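Local coordinates for protein dihydrofolate reductase (PDB 2ZZA) that catalyses the NADPH-dependent reduction of 7,8-dihydrofolate to tetrahydrofolate, a step probably essential for making glycine, purines and DNA precursors, at residues 6-11 and 113-118; 15-20 and 120-125; 34-39 and 56-61. All coordinates share one frame; numbering follows the deposited sequence.

Interaction 1 (6-11 and 113-118); sequences IAALAN and YLTHIE. With FOL (folic acid), chain D.
A8 and T115 pair side by side on two parallel strands, their CB atoms 4.0 Å apart, and both face the bound folate. The methyl of A8 sits over the flat pterin, with CB 3.4 Å from FOL N3. T115 OG1 lies farther from the pterin amino group; its hydrogen bond goes to E28, whose carboxylate also holds the folate. I6 shares this face. Its CG1, trans to the backbone N (chi1 176°), runs beside Y113: I6 CB and Y113 CB are 3.7 Å apart, the two side chains meet at a slant, and I6 CD1 reaches on toward the pterin amino group. With an alanine here, the loss of CG1, CG2 and CD1 would probably leave a gap between Y113, the pterin and helix residues F32 and A35. Beneath the opposite face, L9 CD2 touches L114 CD2 at 4.2 Å.

The backbone sets this register. A7 N donates to Y113 O (3.0 Å) and A7 O accepts from T115 N; L9 N donates to T115 O (2.8 Å) and L9 O accepts from I117 N, a nearly straight bond (176°). A7 and L9 therefore each embrace one residue of strand 113-117, as in any regular parallel pair. Where the strands give way to loops, a water takes over, donating to N11 OD1 (2.9 Å) and to I117 O, while N11 ND2 bonds T120.

These are neighbouring central strands of the dihydrofolate reductase sheet. On its other edge strand 6-9 bonds I95 at I6 and also serves the site: A8 N donates to the nicotinamide carboxamide oxygen and I6 O bonds Y102 OH. The paired strands are thus likely to set where cofactor and pterin meet.

Interaction 2 (15-20 and 120-125); sequences IGLDNK and TTEGDT. With NAP (NADP nicotinamide-adenine-dinucleotide phosphate), chain C.
D124 reaches across to the turn at L17 and D18. Its CB rests 3.9 Å from L17 CD1, and a first torsion of 63° tucks CG between its own backbone N and carbonyl carbon, turning the carboxylate toward the other loop. CG lies against L17 CA. At the tip, OD2 accepts from D18 N at 2.7 Å, the donor standing above the carboxylate plane by 37°. OD1 instead accepts a hydrogen bond from a water (2.6 Å), which also accepts from N19 N and bonds O3D of the nicotinamide ribose.

Backbone bonds complete the join. I15 N donates to T125 O at 3.1 Å, and D124 N to G16 O at 2.8 Å, making a short antiparallel bridge between G16 and T125. A CB on G16 would collide with T125 OG1 and with the ribose O3D, so the bare CA is what lets cofactor and loop close in together. L17 lays CD2 obliquely across E122, while I15 O accepts from the carboxamide N7N of the cofactor at 3.1 Å.

Segment 15-20 belongs to the mobile active-site loop of dihydrofolate reductases, and its bonds to the loop leading into strand 125-126 are consistent with the closed state, in which this loop covers the nicotinamide. The carboxylate of D18 stands nearly perpendicular to that of D124, with D18 OD1 4.0 Å from D124 OD2. Their like charges would probably repel, but the amide and water bonds to D124, with the packing of L17, are likely to hold the two loops together.

Interaction 3 (34-39 and 56-61); sequences RATLGK and PGRLNI. With FOL (folic acid), chain D.
R58 leans on T36 at the end of helix 26-36 and turns its guanidinium to the folate. Charged contacts come first. NH1 meets FOL O2 at 2.8 Å in an almost linear bond (175°), and NH2 meets FOL O1 at 2.7 Å, so the two terminal nitrogens take the two oxygens of the α-carboxylate of the glutamate tail, which lies at the guanidinium edge with its own plane turned somewhat out of it. K39 NZ forms a salt bridge with E92 and donates to A35 O, tying the turn back to the helix.

Hydrogen bonds to uncharged acceptors set how the guanidinium is turned. Its NE and NH1 grip P56 O side-on, at 2.9 Å and 2.8 Å, close to the guanidinium plane. From the other flank NH2 donates to T36 OG1 at 3.0 Å, tilted 20° from that plane; the same hydroxyl is also hydrogen-bonded to F32 O within the helix. The backbones are joined by G38 N, which donates to G57 O at 2.9 Å.

Van der Waals contacts fill in around these. Bends at chi2 and chi3 (-67°) fold the R58 chain over the type II turn T36 to K39, laying CG 3.2 Å from K39 O and CD beside T36 OG1. L37 CD1 lies against G57 O, over a glycine whose CB, were there one, would run into that methyl. G38, at the third position of the turn, has the positive phi expected there.

All five N-H groups of the guanidinium are thereby engaged: two by folate, two by P56 O, one by T36. As in other dihydrofolate reductases, this arginine secures the glutamate tail, and its protein acceptors are likely to restrict its rotation and keep NH1 and NH2 turned to the carboxylate.

Overall arrangement
From the N terminus, strand 2-9 enters interaction 1, whose partner strand 111-117 returns about a hundred residues later, closing a long loop. Interaction 2 opens at 15-20 before that loop is shut and closes at 120-125 beyond it, so the two cross along the chain; they touch in space through N11 and T120 and where A8 and L9 meet I15. Interaction 3 is a short closure, 34-39 with 56-61, lying within both longer loops. It joins the end of helix 26-36 to strand 59-63 and meets interaction 1 where A35 packs on I6 and Y113. Interactions 1 and 3 hold opposite ends of the folate, while interaction 2, about 24 Å from interaction 3 between centres, lies over the nicotinamide end of the cofactor.

Interaction 1 (6-11 and 113-118)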
loop_
_atom_site.group_PDB
_atom_site.type_symbol
_atom_site.label_atom_id
_atom_site.label_comp_id
_atom_site.label_asym_id
_atom_site.label_seq_id
_atom_site.Cartn_x
_atom_site.Cartn_y
_atom_site.Cartn_z
ATOM N N ILE A 6 -2.698 -2.585 -0.153
ATOM C CA ILE A 6 -1.816 -3.055 0.901
ATOM C C ILE A 6 -1.207 -1.879 1.654
ATOM O O ILE A 6 -0.735 -0.913 1.048
ATOM C CB ILE A 6 -0.706 -3.977 0.319
ATOM C CG1 ILE A 6 0.280 -4.378 1.423
ATOM C CG2 ILE A 6 -0.004 -3.291 -0.855
ATOM C CD1 ILE A 6 1.146 -5.600 1.056
ATOM N N ALA A 7 -1.245 -1.956 2.981
ATOM C CA ALA A 7 -0.709 -0.898 3.824
ATOM C C ALA A 7 -0.362 -1.407 5.213
ATOM O O ALA A 7 -0.847 -2.451 5.632
ATOM C CB ALA A 7 -1.723 0.230 3.942
ATOM N N ALA A 8 0.479 -0.650 5.916
ATOM C CA ALA A 8 0.876 -0.968 7.284
ATOM C C ALA A 8 0.464 0.240 8.125
ATOM O O ALA A 8 0.985 1.345 7.938
ATOM C CB ALA A 8 2.383 -1.192 7.369
ATOM N N LEU A 9 -0.486 0.031 9.035
ATOM C CA LEU A 9 -0.971 1.107 9.881
ATOM C C LEU A 9 -0.641 0.974 11.355
ATOM O O LEU A 9 -0.740 -0.101 11.941
ATOM C CB LEU A 9 -2.493 1.267 9.761
ATOM C CG LEU A 9 -3.350 0.346 8.901
ATOM C CD1 LEU A 9 -4.806 0.754 9.066
ATOM C CD2 LEU A 9 -2.936 0.445 7.437
ATOM N N ALA A 10 -0.246 2.094 11.943
ATOM C CA ALA A 10 0.045 2.150 13.362
ATOM C C ALA A 10 -1.335 2.450 13.950
ATOM O O ALA A 10 -2.326 2.475 13.216
ATOM C CB ALA A 10 1.015 3.289 13.656
ATOM N N ASN A 11 -1.422 2.671 15.254
ATOM C CA ASN A 11 -2.719 2.964 15.837
ATOM C C ASN A 11 -3.289 4.235 15.215
ATOM O O ASN A 11 -2.548 5.064 14.695
ATOM C CB ASN A 11 -2.602 3.118 17.352
ATOM C CG ASN A 11 -2.186 1.827 18.033
ATOM O OD1 ASN A 11 -2.715 0.751 17.728
ATOM N ND2 ASN A 11 -1.242 1.924 18.967
ATOM N N TYR A 113 -4.697 -5.834 2.258
ATOM C CA TYR A 113 -3.599 -6.573 2.865
ATOM C C TYR A 113 -3.133 -5.618 3.950
ATOM O O TYR A 113 -2.345 -4.712 3.683
ATOM C CB TYR A 113 -2.453 -6.795 1.878
ATOM C CG TYR A 113 -2.708 -7.797 0.779
ATOM C CD1 TYR A 113 -3.654 -7.558 -0.216
ATOM C CD2 TYR A 113 -1.947 -8.965 0.697
ATOM C CE1 TYR A 113 -3.828 -8.457 -1.276
ATOM C CE2 TYR A 113 -2.116 -9.868 -0.349
ATOM C CZ TYR A 113 -3.053 -9.607 -1.332
ATOM O OH TYR A 113 -3.192 -10.493 -2.377
ATOM N N LEU A 114 -3.614 -5.812 5.173
ATOM C CA LEU A 114 -3.249 -4.902 6.251
ATOM C C LEU A 114 -2.317 -5.442 7.315
ATOM O O LEU A 114 -2.478 -6.563 7.790
ATOM C CB LEU A 114 -4.510 -4.396 6.952
ATOM C CG LEU A 114 -5.603 -3.742 6.114
ATOM C CD1 LEU A 114 -6.767 -3.379 7.038
ATOM C CD2 LEU A 114 -5.060 -2.499 5.410
ATOM N N THR A 115 -1.344 -4.622 7.691
ATOM C CA THR A 115 -0.422 -4.971 8.757
ATOM C C THR A 115 -0.683 -3.944 9.852
ATOM O O THR A 115 -0.510 -2.740 9.641
ATOM C CB THR A 115 1.040 -4.853 8.330
ATOM O OG1 THR A 115 1.343 -5.860 7.357
ATOM C CG2 THR A 115 1.949 -5.033 9.543
ATOM N N HIS A 116 -1.137 -4.405 11.010
ATOM C CA HIS A 116 -1.401 -3.487 12.105
ATOM C C HIS A 116 -0.202 -3.474 13.031
ATOM O O HIS A 116 0.192 -4.509 13.566
ATOM C CB HIS A 116 -2.656 -3.900 12.873
ATOM C CG HIS A 116 -3.908 -3.837 12.057
ATOM N ND1 HIS A 116 -4.451 -4.944 11.438
ATOM C CD2 HIS A 116 -4.710 -2.796 11.734
ATOM C CE1 HIS A 116 -5.534 -4.585 10.772
ATOM N NE2 HIS A 116 -5.712 -3.287 10.934
ATOM N N ILE A 117 0.387 -2.299 13.202
ATOM C CA ILE A 117 1.549 -2.159 14.062
ATOM C C ILE A 117 1.117 -1.618 15.408
ATOM O O ILE A 117 0.412 -0.610 15.493
ATOM C CB ILE A 117 2.591 -1.220 13.428
ATOM C CG1 ILE A 117 3.000 -1.769 12.060
ATOM C CG2 ILE A 117 3.819 -1.122 14.321
ATOM C CD1 ILE A 117 3.876 -0.845 11.272
ATOM N N GLU A 118 1.539 -2.310 16.461
ATOM C CA GLU A 118 1.206 -1.936 17.824
ATOM C C GLU A 118 2.071 -0.745 18.199
ATOM O O GLU A 118 3.095 -0.887 18.861
ATOM C CB GLU A 118 1.480 -3.128 18.747
ATOM C CG GLU A 118 0.663 -3.141 20.016
ATOM C CD GLU A 118 0.502 -4.545 20.566
ATOM O OE1 GLU A 118 1.513 -5.153 20.963
ATOM O OE2 GLU A 118 -0.640 -5.044 20.589
HETATM N N1 FOL D . 2.584 -1.797 3.061
HETATM C C2 FOL D . 3.100 -2.491 4.086
HETATM N NA2 FOL D . 2.505 -3.610 4.490
HETATM N N3 FOL D . 4.280 -2.060 4.705
HETATM C C4 FOL D . 4.916 -0.906 4.234
HETATM O O4 FOL D . 5.965 -0.514 4.743
HETATM C C4A FOL D . 4.355 -0.219 3.164
HETATM N N5 FOL D . 4.981 0.843 2.638
HETATM C C6 FOL D . 4.475 1.440 1.551
HETATM C C7 FOL D . 3.297 0.961 0.986
HETATM N N8 FOL D . 2.677 -0.080 1.511
HETATM C C8A FOL D . 3.179 -0.692 2.592
HETATM C C9 FOL D . 5.188 2.627 0.899
HETATM N N10 FOL D . 6.582 2.764 1.351
HETATM C C11 FOL D . 9.585 0.130 0.325
HETATM C C12 FOL D . 9.860 1.244 1.111
HETATM C C13 FOL D . 8.841 2.125 1.451
HETATM C C14 FOL D . 7.540 1.905 1.008
HETATM C C15 FOL D . 7.266 0.788 0.226
HETATM C C16 FOL D . 8.284 -0.097 -0.112
HETATM C C FOL D . 10.713 -0.832 -0.061
HETATM O O FOL D . 11.885 -0.458 -0.085
HETATM N N FOL D . 10.324 -2.066 -0.371
HETATM C CA FOL D . 11.267 -3.118 -0.784
HETATM C CB FOL D . 11.650 -4.003 0.404
HETATM C CG FOL D . 12.538 -3.272 1.414
HETATM C CD FOL D . 13.921 -2.970 0.832
HETATM O OE1 FOL D . 14.208 -3.502 -0.262
HETATM O OE2 FOL D . 14.669 -2.225 1.503
HETATM C CT FOL D . 10.587 -3.982 -1.847
HETATM O O1 FOL D . 9.337 -4.009 -1.831
HETATM O O2 FOL D . 11.330 -4.594 -2.645
HETATM O O HOH W 1 -2.604 -0.824 15.349
#

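Interaction 2 (15-20 and 120-125)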
loop_
_atom_site.group_PDB
_atom_site.type_symbol
_atom_site.label_atom_id
_atom_site.label_comp_id
_atom_site.label_asym_id
_atom_site.label_seq_id
_atom_site.Cartn_x
_atom_site.Cartn_y
_atom_site.Cartn_z
ATOM N N ILE A 15 -0.073 6.152 8.792
ATOM C CA ILE A 15 0.758 5.431 7.822
ATOM C C ILE A 15 1.989 6.239 7.415
ATOM O O ILE A 15 2.910 5.706 6.794
ATOM C CB ILE A 15 -0.017 5.072 6.522
ATOM C CG1 ILE A 15 -0.562 6.348 5.869
ATOM C CG2 ILE A 15 -1.118 4.065 6.830
ATOM C CD1 ILE A 15 -1.412 6.097 4.622
ATOM N N GLY A 16 2.011 7.525 7.753
ATOM C CA GLY A 16 3.160 8.327 7.370
ATOM C C GLY A 16 3.297 9.690 8.018
ATOM O O GLY A 16 2.357 10.214 8.604
ATOM N N LEU A 17 4.494 10.255 7.909
ATOM C CA LEU A 17 4.803 11.570 8.457
ATOM C C LEU A 17 5.980 12.114 7.663
ATOM O O LEU A 17 7.009 11.443 7.526
ATOM C CB LEU A 17 5.190 11.481 9.940
ATOM C CG LEU A 17 5.533 12.822 10.608
ATOM C CD1 LEU A 17 4.283 13.679 10.713
ATOM C CD2 LEU A 17 6.112 12.589 11.991
ATOM N N ASP A 18 5.817 13.321 7.133
ATOM C CA ASP A 18 6.861 13.965 6.340
ATOM C C ASP A 18 7.315 13.103 5.168
ATOM O O ASP A 18 8.508 12.970 4.911
ATOM C CB ASP A 18 8.062 14.302 7.226
ATOM C CG ASP A 18 7.698 15.238 8.357
ATOM O OD1 ASP A 18 6.972 16.221 8.099
ATOM O OD2 ASP A 18 8.138 14.994 9.501
ATOM N N ASN A 19 6.349 12.521 4.465
ATOM C CA ASN A 19 6.601 11.666 3.306
ATOM C C ASN A 19 7.543 10.495 3.584
ATOM O O ASN A 19 8.355 10.114 2.735
ATOM C CB ASN A 19 7.130 12.496 2.128
ATOM C CG ASN A 19 6.616 11.992 0.791
ATOM O OD1 ASN A 19 5.415 11.769 0.629
ATOM N ND2 ASN A 19 7.516 11.814 -0.173
ATOM N N LYS A 20 7.425 9.928 4.780
ATOM C CA LYS A 20 8.226 8.774 5.177
ATOM C C LYS A 20 7.375 7.930 6.108
ATOM O O LYS A 20 6.302 8.353 6.528
ATOM C CB LYS A 20 9.491 9.203 5.924
ATOM C CG LYS A 20 10.464 10.041 5.117
ATOM C CD LYS A 20 11.606 10.547 5.998
ATOM C CE LYS A 20 11.074 11.312 7.206
ATOM N NZ LYS A 20 12.120 12.126 7.897
ATOM N N THR A 120 1.732 3.859 18.759
ATOM C CA THR A 120 1.005 5.120 18.681
ATOM C C THR A 120 2.055 6.163 18.373
ATOM O O THR A 120 2.939 6.419 19.187
ATOM C CB THR A 120 0.309 5.466 20.011
ATOM O OG1 THR A 120 -0.748 4.531 20.243
ATOM C CG2 THR A 120 -0.278 6.871 19.961
ATOM N N THR A 121 1.969 6.751 17.188
ATOM C CA THR A 121 2.939 7.743 16.761
ATOM C C THR A 121 2.289 8.891 15.976
ATOM O O THR A 121 1.168 8.772 15.473
ATOM C CB THR A 121 4.045 7.064 15.901
ATOM O OG1 THR A 121 5.093 8.001 15.631
ATOM C CG2 THR A 121 3.470 6.554 14.588
ATOM N N GLU A 122 3.001 10.008 15.888
ATOM C CA GLU A 122 2.515 11.180 15.175
ATOM C C GLU A 122 2.455 10.913 13.672
ATOM O O GLU A 122 3.310 10.216 13.124
ATOM C CB GLU A 122 3.442 12.369 15.457
ATOM C CG GLU A 122 3.219 13.575 14.563
ATOM C CD GLU A 122 4.196 14.701 14.847
ATOM O OE1 GLU A 122 5.281 14.424 15.410
ATOM O OE2 GLU A 122 3.890 15.860 14.491
ATOM N N GLY A 123 1.448 11.468 13.005
ATOM C CA GLY A 123 1.331 11.268 11.571
ATOM C C GLY A 123 0.731 12.450 10.835
ATOM O O GLY A 123 0.171 13.352 11.456
ATOM N N ASP A 124 0.866 12.456 9.512
ATOM C CA ASP A 124 0.287 13.515 8.697
ATOM C C ASP A 124 -0.438 12.894 7.507
ATOM O O ASP A 124 -0.854 13.587 6.582
ATOM C CB ASP A 124 1.348 14.531 8.230
ATOM C CG ASP A 124 2.410 13.930 7.319
ATOM O OD1 ASP A 124 2.230 12.804 6.803
ATOM O OD2 ASP A 124 3.438 14.613 7.106
ATOM N N THR A 125 -0.587 11.573 7.554
ATOM C CA THR A 125 -1.292 10.820 6.518
ATOM C C THR A 125 -1.891 9.593 7.203
ATOM O O THR A 125 -1.217 8.919 7.986
ATOM C CB THR A 125 -0.344 10.387 5.366
ATOM O OG1 THR A 125 0.819 9.761 5.911
ATOM C CG2 THR A 125 0.087 11.586 4.546
HETATM P PA NAP C . 0.090 9.979 -2.355
HETATM O O1A NAP C . -1.289 9.459 -2.213
HETATM O O2A NAP C . 1.192 8.806 -2.424
HETATM O O5B NAP C . 0.280 10.820 -3.712
HETATM C C5B NAP C . -0.551 11.956 -3.960
HETATM C C4B NAP C . -0.347 12.465 -5.387
HETATM O O4B NAP C . -0.676 11.460 -6.360
HETATM C C3B NAP C . -1.282 13.631 -5.706
HETATM O O3B NAP C . -0.728 14.830 -5.159
HETATM C C2B NAP C . -1.104 13.623 -7.222
HETATM O O2B NAP C . 0.220 14.046 -7.554
HETATM C C1B NAP C . -1.225 12.126 -7.512
HETATM N N9A NAP C . -2.646 11.731 -7.638
HETATM C C8A NAP C . -3.486 11.454 -6.642
HETATM N N7A NAP C . -4.664 11.092 -7.144
HETATM C C5A NAP C . -4.577 11.137 -8.470
HETATM C C6A NAP C . -5.453 10.859 -9.510
HETATM N N6A NAP C . -6.691 10.444 -9.260
HETATM N N1A NAP C . -5.025 11.000 -10.773
HETATM C C2A NAP C . -3.793 11.397 -11.036
HETATM N N3A NAP C . -2.933 11.670 -10.071
HETATM C C4A NAP C . -3.291 11.550 -8.786
HETATM O O3 NAP C . 0.562 10.975 -1.177
HETATM P PN NAP C . 0.068 10.883 0.356
HETATM O O1N NAP C . 0.732 12.123 0.811
HETATM O O2N NAP C . -1.387 10.741 0.120
HETATM O O5D NAP C . 0.845 9.492 0.587
HETATM C C5D NAP C . 2.233 9.483 0.936
HETATM C C4D NAP C . 2.432 9.364 2.448
HETATM O O4D NAP C . 1.868 8.095 2.833
HETATM C C3D NAP C . 3.924 9.279 2.779
HETATM O O3D NAP C . 4.176 9.614 4.146
HETATM C C2D NAP C . 4.189 7.793 2.558
HETATM O O2D NAP C . 5.343 7.372 3.291
HETATM C C1D NAP C . 2.941 7.226 3.237
HETATM N N1N NAP C . 2.671 5.817 2.876
HETATM C C2N NAP C . 2.571 4.843 3.878
HETATM C C3N NAP C . 2.223 3.541 3.541
HETATM C C7N NAP C . 2.082 2.475 4.632
HETATM O O7N NAP C . 1.544 1.396 4.393
HETATM N N7N NAP C . 2.557 2.818 5.827
HETATM C C4N NAP C . 1.979 3.208 2.214
HETATM C C5N NAP C . 2.087 4.167 1.212
HETATM C C6N NAP C . 2.435 5.472 1.540
HETATM P P2B NAP C . 0.438 15.118 -8.732
HETATM O O1X NAP C . 1.736 14.933 -9.421
HETATM O O2X NAP C . -0.817 14.973 -9.729
HETATM O O3X NAP C . 0.308 16.555 -8.018
HETATM O O HOH W 2 3.642 12.176 4.676
#

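Interaction 3 (34-39 and 56-61)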
loop_
_atom_site.group_PDB
_atom_site.type_symbol
_atom_site.label_atom_id
_atom_site.label_comp_id
_atom_site.label_asym_id
_atom_site.label_seq_id
_atom_site.Cartn_x
_atom_site.Cartn_y
_atom_site.Cartn_z
ATOM N N ARG A 34 6.835 -9.536 -0.364
ATOM C CA ARG A 34 6.260 -10.860 -0.568
ATOM C C ARG A 34 4.856 -10.775 -1.166
ATOM O O ARG A 34 4.503 -11.534 -2.069
ATOM C CB ARG A 34 6.210 -11.614 0.770
ATOM C CG ARG A 34 5.448 -12.934 0.725
ATOM C CD ARG A 34 5.361 -13.614 2.100
ATOM N NE ARG A 34 4.495 -14.793 2.047
ATOM C CZ ARG A 34 4.310 -15.660 3.040
ATOM N NH1 ARG A 34 3.493 -16.694 2.869
ATOM N NH2 ARG A 34 4.940 -15.501 4.197
ATOM N N ALA A 35 4.066 -9.830 -0.670
ATOM C CA ALA A 35 2.693 -9.669 -1.136
ATOM C C ALA A 35 2.531 -8.963 -2.478
ATOM O O ALA A 35 1.458 -9.024 -3.082
ATOM C CB ALA A 35 1.879 -8.936 -0.073
ATOM N N THR A 36 3.585 -8.306 -2.958
ATOM C CA THR A 36 3.492 -7.565 -4.211
ATOM C C THR A 36 4.371 -8.056 -5.357
ATOM O O THR A 36 4.107 -7.742 -6.523
ATOM C CB THR A 36 3.825 -6.078 -3.983
ATOM O OG1 THR A 36 5.143 -5.969 -3.428
ATOM C CG2 THR A 36 2.814 -5.438 -3.028
ATOM N N LEU A 37 5.418 -8.810 -5.030
ATOM C CA LEU A 37 6.337 -9.309 -6.045
ATOM C C LEU A 37 5.585 -9.904 -7.220
ATOM O O LEU A 37 4.636 -10.660 -7.035
ATOM C CB LEU A 37 7.271 -10.364 -5.443
ATOM C CG LEU A 37 8.406 -10.895 -6.328
ATOM C CD1 LEU A 37 9.323 -9.755 -6.726
ATOM C CD2 LEU A 37 9.187 -11.958 -5.577
ATOM N N GLY A 38 6.004 -9.538 -8.428
ATOM C CA GLY A 38 5.378 -10.064 -9.630
ATOM C C GLY A 38 4.028 -9.479 -9.992
ATOM O O GLY A 38 3.427 -9.864 -11.000
ATOM N N LYS A 39 3.547 -8.540 -9.185
ATOM C CA LYS A 39 2.257 -7.916 -9.440
ATOM C C LYS A 39 2.431 -6.446 -9.784
ATOM O O LYS A 39 3.438 -5.829 -9.435
ATOM C CB LYS A 39 1.362 -8.000 -8.201
ATOM C CG LYS A 39 1.157 -9.392 -7.626
ATOM C CD LYS A 39 0.278 -9.297 -6.386
ATOM C CE LYS A 39 0.102 -10.640 -5.693
ATOM N NZ LYS A 39 -0.536 -10.447 -4.350
ATOM N N PRO A 56 11.934 -3.398 -7.663
ATOM C CA PRO A 56 12.264 -4.506 -8.561
ATOM C C PRO A 56 11.249 -5.638 -8.623
ATOM O O PRO A 56 10.561 -5.936 -7.644
ATOM C CB PRO A 56 13.618 -4.975 -8.036
ATOM C CG PRO A 56 13.493 -4.725 -6.561
ATOM C CD PRO A 56 12.877 -3.342 -6.530
ATOM N N GLY A 57 11.163 -6.263 -9.793
ATOM C CA GLY A 57 10.267 -7.392 -9.978
ATOM C C GLY A 57 8.791 -7.070 -9.993
ATOM O O GLY A 57 7.962 -7.964 -9.846
ATOM N N ARG A 58 8.463 -5.797 -10.174
ATOM C CA ARG A 58 7.075 -5.356 -10.214
ATOM C C ARG A 58 6.901 -4.259 -11.254
ATOM O O ARG A 58 7.825 -3.496 -11.515
ATOM C CB ARG A 58 6.648 -4.817 -8.841
ATOM C CG ARG A 58 6.244 -5.888 -7.835
ATOM C CD ARG A 58 6.592 -5.481 -6.404
ATOM N NE ARG A 58 8.040 -5.418 -6.205
ATOM C CZ ARG A 58 8.639 -5.190 -5.040
ATOM N NH1 ARG A 58 9.963 -5.158 -4.977
ATOM N NH2 ARG A 58 7.925 -4.997 -3.936
ATOM N N LEU A 59 5.718 -4.196 -11.856
ATOM C CA LEU A 59 5.415 -3.155 -12.832
ATOM C C LEU A 59 5.038 -1.955 -11.959
ATOM O O LEU A 59 4.008 -1.986 -11.287
ATOM C CB LEU A 59 4.210 -3.556 -13.687
ATOM C CG LEU A 59 4.069 -2.928 -15.077
ATOM C CD1 LEU A 59 2.603 -2.948 -15.482
ATOM C CD2 LEU A 59 4.599 -1.507 -15.087
ATOM N N ASN A 60 5.876 -0.920 -11.948
ATOM C CA ASN A 60 5.615 0.267 -11.130
ATOM C C ASN A 60 4.772 1.288 -11.875
ATOM O O ASN A 60 5.216 1.860 -12.867
ATOM C CB ASN A 60 6.930 0.925 -10.699
ATOM C CG ASN A 60 7.727 0.071 -9.729
ATOM O OD1 ASN A 60 8.087 -1.073 -10.030
ATOM N ND2 ASN A 60 8.015 0.626 -8.562
ATOM N N ILE A 61 3.557 1.514 -11.385
ATOM C CA ILE A 61 2.635 2.468 -11.993
ATOM C C ILE A 61 2.423 3.620 -11.017
ATOM O O ILE A 61 1.957 3.408 -9.903
ATOM C CB ILE A 61 1.278 1.796 -12.303
ATOM C CG1 ILE A 61 1.483 0.690 -13.337
ATOM C CG2 ILE A 61 0.280 2.837 -12.810
ATOM C CD1 ILE A 61 0.281 -0.220 -13.517
HETATM N N1 FOL D . 2.584 -1.797 3.061
HETATM C C2 FOL D . 3.100 -2.491 4.086
HETATM N NA2 FOL D . 2.505 -3.610 4.490
HETATM N N3 FOL D . 4.280 -2.060 4.705
HETATM C C4 FOL D . 4.916 -0.906 4.234
HETATM O O4 FOL D . 5.965 -0.514 4.743
HETATM C C4A FOL D . 4.355 -0.219 3.164
HETATM N N5 FOL D . 4.981 0.843 2.638
HETATM C C6 FOL D . 4.475 1.440 1.551
HETATM C C7 FOL D . 3.297 0.961 0.986
HETATM N N8 FOL D . 2.677 -0.080 1.511
HETATM C C8A FOL D . 3.179 -0.692 2.592
HETATM C C9 FOL D . 5.188 2.627 0.899
HETATM N N10 FOL D . 6.582 2.764 1.351
HETATM C C11 FOL D . 9.585 0.130 0.325
HETATM C C12 FOL D . 9.860 1.244 1.111
HETATM C C13 FOL D . 8.841 2.125 1.451
HETATM C C14 FOL D . 7.540 1.905 1.008
HETATM C C15 FOL D . 7.266 0.788 0.226
HETATM C C16 FOL D . 8.284 -0.097 -0.112
HETATM C C FOL D . 10.713 -0.832 -0.061
HETATM O O FOL D . 11.885 -0.458 -0.085
HETATM N N FOL D . 10.324 -2.066 -0.371
HETATM C CA FOL D . 11.267 -3.118 -0.784
HETATM C CB FOL D . 11.650 -4.003 0.404
HETATM C CG FOL D . 12.538 -3.272 1.414
HETATM C CD FOL D . 13.921 -2.970 0.832
HETATM O OE1 FOL D . 14.208 -3.502 -0.262
HETATM O OE2 FOL D . 14.669 -2.225 1.503
HETATM C CT FOL D . 10.587 -3.982 -1.847
HETATM O O1 FOL D . 9.337 -4.009 -1.831
HETATM O O2 FOL D . 11.330 -4.594 -2.645
#